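Local coordinates for protein delta-1-pyrroline-5-carboxylate dehydrogenase, mitochondrial (Mus musculus, PDB 4E3X) that catalyses the NAD-dependent oxidation of L-glutamate gamma-semialdehyde to glutamate, the second and final step of mitochondrial proline breakdown, at residues G137-E142 / L249-L254; K401-H406 / M444-F449. All coordinates share one frame; numbering follows the deposited sequence.

Interaction 1. Residues G137-E142 / L249-L254; sequences GPRRAE and LREAGL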
loop_
_atom_site.group_PDB
_atom_site.type_symbol
_atom_site.label_atom_id
_atom_site.label_comp_id
_atom_site.label_asym_id
_atom_site.label_seq_id
_atom_site.Cartn_x
_atom_site.Cartn_y
_atom_site.Cartn_z
ATOM N N GLY B 137 -33.392 -4.612 2.208
ATOM C CA GLY B 137 -34.796 -4.967 2.246
ATOM C C GLY B 137 -35.107 -6.170 3.104
ATOM O O GLY B 137 -35.232 -6.046 4.322
ATOM N N PRO B 138 -35.241 -7.346 2.471
ATOM C CA PRO B 138 -35.812 -8.504 3.164
ATOM C C PRO B 138 -34.973 -9.041 4.317
ATOM O O PRO B 138 -35.539 -9.682 5.199
ATOM C CB PRO B 138 -35.937 -9.552 2.050
ATOM C CG PRO B 138 -34.923 -9.135 1.015
ATOM C CD PRO B 138 -34.960 -7.630 1.052
ATOM N N ARG B 139 -33.669 -8.788 4.316
ATOM C CA ARG B 139 -32.796 -9.341 5.352
ATOM C C ARG B 139 -32.389 -8.318 6.406
ATOM O O ARG B 139 -31.620 -8.639 7.313
ATOM C CB ARG B 139 -31.551 -9.997 4.734
ATOM C CG ARG B 139 -31.871 -11.068 3.701
ATOM C CD ARG B 139 -32.521 -12.299 4.331
ATOM N NE ARG B 139 -31.549 -13.342 4.661
ATOM C CZ ARG B 139 -31.119 -14.258 3.797
ATOM N NH1 ARG B 139 -30.234 -15.170 4.179
ATOM N NH2 ARG B 139 -31.565 -14.263 2.546
ATOM N N ARG B 140 -32.900 -7.096 6.291
ATOM C CA ARG B 140 -32.496 -6.033 7.211
ATOM C C ARG B 140 -32.816 -6.391 8.656
ATOM O O ARG B 140 -31.967 -6.280 9.537
ATOM C CB ARG B 140 -33.158 -4.696 6.851
ATOM C CG ARG B 140 -32.375 -3.485 7.371
ATOM C CD ARG B 140 -33.215 -2.211 7.322
ATOM N NE ARG B 140 -32.420 -0.988 7.434
ATOM C CZ ARG B 140 -31.963 -0.303 6.390
ATOM N NH1 ARG B 140 -31.263 0.809 6.575
ATOM N NH2 ARG B 140 -32.199 -0.739 5.155
ATOM N N ALA B 141 -34.051 -6.809 8.907
ATOM C CA ALA B 141 -34.474 -7.063 10.276
ATOM C C ALA B 141 -33.649 -8.194 10.893
ATOM O O ALA B 141 -33.254 -8.119 12.060
ATOM C CB ALA B 141 -35.976 -7.361 10.338
ATOM N N GLU B 142 -33.370 -9.229 10.106
ATOM C CA GLU B 142 -32.546 -10.341 10.567
ATOM C C GLU B 142 -31.154 -9.902 11.016
ATOM O O GLU B 142 -30.713 -10.242 12.119
ATOM C CB GLU B 142 -32.414 -11.389 9.459
ATOM C CG GLU B 142 -31.481 -12.536 9.829
ATOM C CD GLU B 142 -31.038 -13.369 8.638
ATOM O OE1 GLU B 142 -31.670 -13.281 7.564
ATOM O OE2 GLU B 142 -30.053 -14.123 8.786
ATOM N N LEU B 249 -24.129 -13.426 1.347
ATOM C CA LEU B 249 -23.179 -13.349 0.239
ATOM C C LEU B 249 -23.275 -14.571 -0.671
ATOM O O LEU B 249 -23.258 -14.448 -1.895
ATOM C CB LEU B 249 -21.749 -13.185 0.754
ATOM C CG LEU B 249 -21.379 -11.786 1.243
ATOM C CD1 LEU B 249 -20.036 -11.821 1.953
ATOM C CD2 LEU B 249 -21.360 -10.799 0.085
ATOM N N ARG B 250 -23.364 -15.753 -0.070
ATOM C CA ARG B 250 -23.508 -16.972 -0.858
ATOM C C ARG B 250 -24.810 -16.962 -1.660
ATOM O O ARG B 250 -24.814 -17.309 -2.842
ATOM C CB ARG B 250 -23.385 -18.222 0.028
ATOM C CG ARG B 250 -22.070 -18.300 0.821
ATOM C CD ARG B 250 -20.815 -18.235 -0.063
ATOM N NE ARG B 250 -20.954 -19.132 -1.205
ATOM C CZ ARG B 250 -20.756 -20.445 -1.158
ATOM N NH1 ARG B 250 -20.346 -21.027 -0.037
ATOM N NH2 ARG B 250 -20.966 -21.176 -2.242
ATOM N N GLU B 251 -25.905 -16.548 -1.030
ATOM C CA GLU B 251 -27.194 -16.500 -1.717
ATOM C C GLU B 251 -27.204 -15.468 -2.842
ATOM O O GLU B 251 -27.926 -15.632 -3.829
ATOM C CB GLU B 251 -28.324 -16.202 -0.733
ATOM C CG GLU B 251 -28.594 -17.306 0.270
ATOM C CD GLU B 251 -29.733 -16.947 1.206
ATOM O OE1 GLU B 251 -30.626 -16.178 0.787
ATOM O OE2 GLU B 251 -29.736 -17.426 2.354
ATOM N N ALA B 252 -26.388 -14.425 -2.694
ATOM C CA ALA B 252 -26.273 -13.364 -3.696
ATOM C C ALA B 252 -25.396 -13.789 -4.869
ATOM O O ALA B 252 -25.206 -13.024 -5.814
ATOM C CB ALA B 252 -25.728 -12.083 -3.063
ATOM N N GLY B 253 -24.835 -14.993 -4.792
ATOM C CA GLY B 253 -24.107 -15.556 -5.915
ATOM C C GLY B 253 -22.602 -15.698 -5.744
ATOM O O GLY B 253 -21.905 -16.037 -6.701
ATOM N N LEU B 254 -22.082 -15.456 -4.546
ATOM C CA LEU B 254 -20.655 -15.688 -4.338
ATOM C C LEU B 254 -20.367 -17.179 -4.530
ATOM O O LEU B 254 -20.973 -18.013 -3.863
ATOM C CB LEU B 254 -20.235 -15.246 -2.935
ATOM C CG LEU B 254 -18.722 -15.274 -2.709
ATOM C CD1 LEU B 254 -18.060 -14.119 -3.436
ATOM C CD2 LEU B 254 -18.416 -15.209 -1.232
#
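Arg139 and Glu251 form an end-on salt bridge in which each terminal nitrogen of the guanidinium takes one carboxylate oxygen. NH2 of Arg139 reaches OE1 of Glu251 at 2.8 Å in an almost perfectly straight hydrogen bond (N-H...O 179°), and NH1 of Arg139 meets OE2 of Glu251 at 2.9 Å. Both oxygens lie near the guanidinium plane, yet the carboxylate is turned 39° against it, so the nitrogens approach from above the plane of the acid. The third N-H is used as well: NE of Arg139 donates to OE1 of Glu142 at 2.9 Å, on the syn side of that carboxylate. One cation thus answers two acids, and its group is fixed against rotation by bonds on NE, NH1 and NH2. Arg139 gets there through a chain bent at chi2 (-68°) and again at chi3, whereas Glu251 runs out extended beyond CG, the two side chains crossing at about a right angle.

The bridge joins the tight turn between helices 121-136 and 140-151, a type I turn from Gly137 to Arg140, to the C-terminal end of helix 239-251, the connection of a beta-alpha-beta crossover between strands 230-233 and 259-261 in the parallel, Rossmann-type sheet. That helix closes in a Schellman motif at Gly253, whose positive phi turns the chain so that Leu254 N bonds back to Leu249 O at 3.1 Å. From the last helical turn, NE of Arg250 reaches forward to Leu254 O at 2.9 Å and clasps the helix end, while its NH2 forms a salt bridge with Asp70. The 83 Å² buried between 137-142 and 249-254 comes from Arg139 and Glu251 alone; both also rest on Met134 of helix 121-136.

Interaction 2. Residues K401-H406 / M444-F449; sequences KKWLEH and MKEEIF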
loop_
_atom_site.group_PDB
_atom_site.type_symbol
_atom_site.label_atom_id
_atom_site.label_comp_id
_atom_site.label_asym_id
_atom_site.label_seq_id
_atom_site.Cartn_x
_atom_site.Cartn_y
_atom_site.Cartn_z
ATOM N N LYS B 401 -13.833 -3.087 34.869
ATOM C CA LYS B 401 -13.929 -3.090 36.324
ATOM C C LYS B 401 -12.601 -2.702 36.973
ATOM O O LYS B 401 -12.582 -1.962 37.955
ATOM C CB LYS B 401 -14.384 -4.469 36.814
ATOM C CG LYS B 401 -14.613 -4.572 38.318
ATOM C CD LYS B 401 -15.254 -5.908 38.676
ATOM N N LYS B 402 -11.494 -3.183 36.413
ATOM C CA LYS B 402 -10.168 -2.850 36.934
ATOM C C LYS B 402 -9.850 -1.365 36.757
ATOM O O LYS B 402 -9.251 -0.738 37.629
ATOM C CB LYS B 402 -9.093 -3.710 36.260
ATOM N N TRP B 403 -10.264 -0.792 35.636
ATOM C CA TRP B 403 -10.044 0.632 35.413
ATOM C C TRP B 403 -10.894 1.490 36.348
ATOM O O TRP B 403 -10.450 2.539 36.813
ATOM C CB TRP B 403 -10.280 1.004 33.948
ATOM C CG TRP B 403 -9.106 0.698 33.076
ATOM C CD1 TRP B 403 -8.998 -0.312 32.162
ATOM C CD2 TRP B 403 -7.864 1.406 33.042
ATOM N NE1 TRP B 403 -7.762 -0.272 31.559
ATOM C CE2 TRP B 403 -7.048 0.775 32.079
ATOM C CE3 TRP B 403 -7.363 2.516 33.728
ATOM C CZ2 TRP B 403 -5.758 1.217 31.789
ATOM C CZ3 TRP B 403 -6.083 2.954 33.440
ATOM C CH2 TRP B 403 -5.295 2.306 32.479
ATOM N N LEU B 404 -12.110 1.038 36.636
ATOM C CA LEU B 404 -12.955 1.739 37.593
ATOM C C LEU B 404 -12.318 1.715 38.979
ATOM O O LEU B 404 -12.344 2.712 39.702
ATOM C CB LEU B 404 -14.357 1.126 37.640
ATOM C CG LEU B 404 -15.152 1.221 36.333
ATOM C CD1 LEU B 404 -16.483 0.492 36.464
ATOM C CD2 LEU B 404 -15.359 2.679 35.928
ATOM N N GLU B 405 -11.732 0.576 39.335
ATOM C CA GLU B 405 -11.053 0.437 40.621
ATOM C C GLU B 405 -9.812 1.323 40.663
ATOM O O GLU B 405 -9.486 1.902 41.699
ATOM C CB GLU B 405 -10.677 -1.023 40.882
ATOM N N HIS B 406 -9.125 1.427 39.531
ATOM C CA HIS B 406 -7.977 2.317 39.406
ATOM C C HIS B 406 -8.407 3.761 39.650
ATOM O O HIS B 406 -7.723 4.511 40.345
ATOM C CB HIS B 406 -7.340 2.170 38.019
ATOM C CG HIS B 406 -6.314 3.214 37.708
ATOM N ND1 HIS B 406 -5.067 3.234 38.296
ATOM C CD2 HIS B 406 -6.352 4.277 36.870
ATOM C CE1 HIS B 406 -4.383 4.267 37.835
ATOM N NE2 HIS B 406 -5.139 4.914 36.967
ATOM N N MET B 444 -5.580 8.280 30.708
ATOM C CA MET B 444 -5.626 9.182 29.558
ATOM C C MET B 444 -4.919 8.589 28.338
ATOM O O MET B 444 -4.988 9.153 27.243
ATOM C CB MET B 444 -4.989 10.535 29.910
ATOM C CG MET B 444 -5.741 11.347 30.963
ATOM S SD MET B 444 -7.224 12.157 30.328
ATOM C CE MET B 444 -6.520 13.389 29.230
ATOM N N LYS B 445 -4.240 7.458 28.532
ATOM C CA LYS B 445 -3.377 6.884 27.495
ATOM C C LYS B 445 -3.867 5.546 26.948
ATOM O O LYS B 445 -3.704 5.256 25.766
ATOM C CB LYS B 445 -1.959 6.693 28.036
ATOM C CG LYS B 445 -1.194 7.977 28.320
ATOM C CD LYS B 445 0.128 7.666 29.012
ATOM C CE LYS B 445 0.945 8.919 29.276
ATOM N NZ LYS B 445 1.638 9.396 28.047
ATOM N N GLU B 446 -4.453 4.722 27.809
ATOM C CA GLU B 446 -4.757 3.343 27.440
ATOM C C GLU B 446 -6.203 3.145 26.995
ATOM O O GLU B 446 -7.135 3.655 27.620
ATOM C CB GLU B 446 -4.395 2.395 28.587
ATOM C CG GLU B 446 -2.939 2.525 29.013
ATOM C CD GLU B 446 -2.568 1.598 30.148
ATOM O OE1 GLU B 446 -2.951 0.409 30.097
ATOM O OE2 GLU B 446 -1.893 2.061 31.091
ATOM N N GLU B 447 -6.380 2.396 25.909
ATOM C CA GLU B 447 -7.706 2.150 25.353
ATOM C C GLU B 447 -8.484 1.159 26.220
ATOM O O GLU B 447 -8.086 0.006 26.379
ATOM C CB GLU B 447 -7.612 1.649 23.907
ATOM C CG GLU B 447 -8.968 1.525 23.213
ATOM C CD GLU B 447 -8.869 1.011 21.782
ATOM O OE1 GLU B 447 -8.123 0.036 21.552
ATOM O OE2 GLU B 447 -9.535 1.597 20.894
ATOM N N ILE B 448 -9.597 1.620 26.778
ATOM C CA ILE B 448 -10.404 0.814 27.683
ATOM C C ILE B 448 -11.492 0.015 26.958
ATOM O O ILE B 448 -11.792 -1.119 27.340
ATOM C CB ILE B 448 -11.025 1.696 28.780
ATOM C CG1 ILE B 448 -9.921 2.347 29.616
ATOM C CG2 ILE B 448 -11.960 0.884 29.669
ATOM C CD1 ILE B 448 -10.426 3.374 30.595
ATOM N N PHE B 449 -12.078 0.601 25.916
ATOM C CA PHE B 449 -13.169 -0.049 25.182
ATOM C C PHE B 449 -14.354 -0.321 26.112
ATOM O O PHE B 449 -14.910 -1.419 26.160
ATOM C CB PHE B 449 -12.689 -1.322 24.455
ATOM C CG PHE B 449 -12.854 -1.262 22.962
ATOM C CD1 PHE B 449 -13.709 -2.137 22.311
ATOM C CD2 PHE B 449 -12.171 -0.318 22.213
ATOM C CE1 PHE B 449 -13.868 -2.080 20.935
ATOM C CE2 PHE B 449 -12.317 -0.258 20.840
ATOM C CZ PHE B 449 -13.169 -1.138 20.198
#
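Ile448 meets Trp403 with its side chain and is tied to the same helix by its backbone: its carbonyl O accepts a hydrogen bond from Arg399 NE, one turn before Trp403 on helix 394-409. No hydrogen bond joins residues 401-406 to 444-449 directly. The closest approach between the two segments is made by Glu446, whose OE1 stands 3.4 Å from Trp403 CZ2 at the edge of the indole. The carboxylate is nearly perpendicular to the ring (83° between planes), and its CD lies in the ring plane beside CZ2 and CH2, where the carboxylate would probably be mildly attracted to the electropositive C-H rim. The aliphatic part of Glu446 joins in, CB lying 3.7 Å from Trp403 CZ2.

Ile448 takes one face of the indole instead. Its CG1 sits 3.8 Å from the centroid of the Trp403 five-membered ring and only 8° off the normal, a CH-pi contact, and its CD1 comes to 3.9 Å from Trp403 CG. CG1 of Ile448 lies anti to the carbonyl carbon (chi1 -62°), which directs the ethyl arm across the pyrrole ring and puts CG2 near Trp403 CD1. Ile443 touches both Trp403 and Ile448 and extends this apolar cluster. An alanine in place of Trp403 would probably open a gap above the Ile448 ethyl arm and leave the Glu446 side chain without the ring edge it rests against.

The loop so held carries the Glu-Ile-Phe-Gly-Pro sequence characteristic of aldehyde dehydrogenases: Glu447, pointing away from the helix, belongs to the NAD(+) site and accepts a hydrogen bond from Gly317 N, while Phe449 touches the nucleophile Cys348 at the catalytic centre.

Overall arrangement
Interactions 1 and 2 lie on opposite sides of the chain's centre, their own centres about 39 Å apart and their nearest atoms about 21 Å apart, so neither touches the other. They also follow one another in sequence, the first closing before the second opens. Interaction 1 is a surface ion pair at the C-terminal end of helix 239-251, which connects two strands of the Rossmann-type sheet, away from the annotated sites. Interaction 2 is partly buried and backs the active site: it holds Glu447 of the NAD(+) site, the Glu446 side chain is about 10 Å from that of cofactor-site Pro289, and the Ile448 side chain is about 10 Å from a bound proline.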